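Local coordinates for coiled-coil quantitatively-enriched protein 1 (Schizosaccharomyces pombe, PDB 7CUJ), which links telomeres to the meiotic centrosome during bouquet formation and is required for telomere length regulation and chromosome segregation, at residues I217-K222 and P306-A311. Residues are numbered along the deposited sequence; the frame is centred on the assembly and turned at random.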
# COMPACT_ATOMS: atom_id res chain seq x y z
N ILE A 217 -0.70 -20.90 -0.48
CA ILE A 217 0.04 -20.77 0.76
C ILE A 217 0.25 -22.15 1.39
O ILE A 217 1.20 -22.34 2.15
CB ILE A 217 -0.64 -19.79 1.74
CG1 ILE A 217 0.27 -19.49 2.93
CG2 ILE A 217 -2.00 -20.32 2.20
CD1 ILE A 217 -0.10 -18.25 3.71
N GLU A 218 -0.66 -23.08 1.09
CA GLU A 218 -0.60 -24.44 1.61
C GLU A 218 0.66 -25.11 1.08
O GLU A 218 1.39 -25.75 1.84
CB GLU A 218 -1.84 -25.23 1.20
CG GLU A 218 -3.16 -24.63 1.65
CD GLU A 218 -4.35 -25.56 1.49
OE1 GLU A 218 -4.57 -26.07 0.37
OE2 GLU A 218 -5.05 -25.80 2.50
N HIS A 219 0.90 -24.95 -0.22
CA HIS A 219 2.10 -25.45 -0.89
C HIS A 219 3.35 -24.84 -0.25
O HIS A 219 4.32 -25.56 -0.01
CB HIS A 219 2.02 -25.15 -2.39
CG HIS A 219 2.98 -25.94 -3.22
ND1 HIS A 219 2.88 -25.98 -4.60
CD2 HIS A 219 4.04 -26.70 -2.88
CE1 HIS A 219 3.85 -26.74 -5.08
NE2 HIS A 219 4.57 -27.20 -4.04
N ALA A 220 3.30 -23.53 0.02
CA ALA A 220 4.44 -22.80 0.57
C ALA A 220 4.74 -23.27 2.00
O ALA A 220 5.90 -23.49 2.34
CB ALA A 220 4.18 -21.31 0.51
N ILE A 221 3.69 -23.41 2.81
CA ILE A 221 3.83 -23.91 4.17
C ILE A 221 4.47 -25.30 4.14
O ILE A 221 5.34 -25.60 4.96
CB ILE A 221 2.49 -23.88 4.92
CG1 ILE A 221 2.08 -22.44 5.27
CG2 ILE A 221 2.53 -24.76 6.16
CD1 ILE A 221 0.60 -22.26 5.56
N LYS A 222 4.05 -26.13 3.18
CA LYS A 222 4.58 -27.48 3.01
C LYS A 222 6.09 -27.45 2.81
O LYS A 222 6.81 -28.21 3.44
CB LYS A 222 3.80 -28.23 1.93
CG LYS A 222 4.61 -29.11 0.98
CD LYS A 222 5.12 -30.40 1.59
CE LYS A 222 6.34 -30.93 0.87
NZ LYS A 222 6.89 -32.14 1.53
N PRO A 306 5.22 -36.14 -5.54
CA PRO A 306 5.15 -35.23 -4.40
C PRO A 306 4.99 -33.81 -4.93
O PRO A 306 5.16 -33.57 -6.12
CB PRO A 306 6.52 -35.43 -3.73
CG PRO A 306 7.44 -35.79 -4.87
CD PRO A 306 6.59 -36.62 -5.80
N LEU A 307 4.62 -32.88 -4.05
CA LEU A 307 4.52 -31.48 -4.44
C LEU A 307 5.91 -30.98 -4.82
O LEU A 307 6.88 -31.31 -4.15
CB LEU A 307 3.94 -30.68 -3.28
CG LEU A 307 2.47 -30.96 -2.96
CD1 LEU A 307 2.13 -30.48 -1.56
CD2 LEU A 307 1.56 -30.31 -3.98
N MET A 308 5.98 -30.20 -5.91
CA MET A 308 7.26 -29.68 -6.38
C MET A 308 7.82 -28.70 -5.36
O MET A 308 7.08 -28.00 -4.69
CB MET A 308 7.15 -29.03 -7.77
CG MET A 308 6.27 -27.80 -7.83
SD MET A 308 6.30 -27.04 -9.47
CE MET A 308 5.43 -28.28 -10.44
N ASP A 309 9.15 -28.70 -5.22
CA ASP A 309 9.84 -27.94 -4.19
C ASP A 309 9.95 -26.48 -4.62
O ASP A 309 10.33 -26.20 -5.76
CB ASP A 309 11.21 -28.54 -3.87
CG ASP A 309 11.86 -28.00 -2.61
OD1 ASP A 309 11.27 -27.10 -1.97
OD2 ASP A 309 12.94 -28.49 -2.26
N LEU A 310 9.63 -25.56 -3.70
CA LEU A 310 9.60 -24.14 -4.00
C LEU A 310 10.70 -23.39 -3.24
O LEU A 310 10.65 -22.17 -3.13
CB LEU A 310 8.22 -23.57 -3.64
CG LEU A 310 7.02 -24.19 -4.35
CD1 LEU A 310 5.72 -23.66 -3.76
CD2 LEU A 310 7.07 -23.94 -5.85
N ALA A 311 11.69 -24.13 -2.73
CA ALA A 311 12.73 -23.58 -1.87
C ALA A 311 13.58 -22.56 -2.63
O ALA A 311 14.13 -21.64 -2.02
CB ALA A 311 13.58 -24.68 -1.29
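His219 lies between Leu307 and Leu310 with its NE2 edge turned to the backbone of 306-311, an example of how one aromatic side chain can fasten an irregular segment to a helix. Helix 217-223 follows strand 208-213, an inner strand of the parallel beta-sheet of this alpha/beta domain; 306-311 belongs to the loop after helix 275-294, near the end of this fragment of the longer protein, and is extended up to Asp309. With CG anti to the backbone N (chi1 -164°), the ring reaches outward between the two leucines. Leu310 CD1 sits over the centre of one face, 3.5 Å from the ring centroid of His219 and 7° off its normal, a CH-pi contact. Leu307 CD2 stands over the opposite face of the His219 ring, 4.3 Å above its plane. Met308 CG touches His219 CE1 at 3.8 Å, while Leu307 CD1 lies against the aliphatic part of Lys222. Gly215 N donates to His219 ND1, so both ring nitrogens are engaged and rotation of the imidazole is restrained. A leucine here would probably leave the Met308 carbonyl without its donor and the Leu310 methyl without a flat face to rest on. His219 NE2 donates to Met308 O at 2.7 Å, in the carbonyl plane, with the oxygen 19° out of the ring plane.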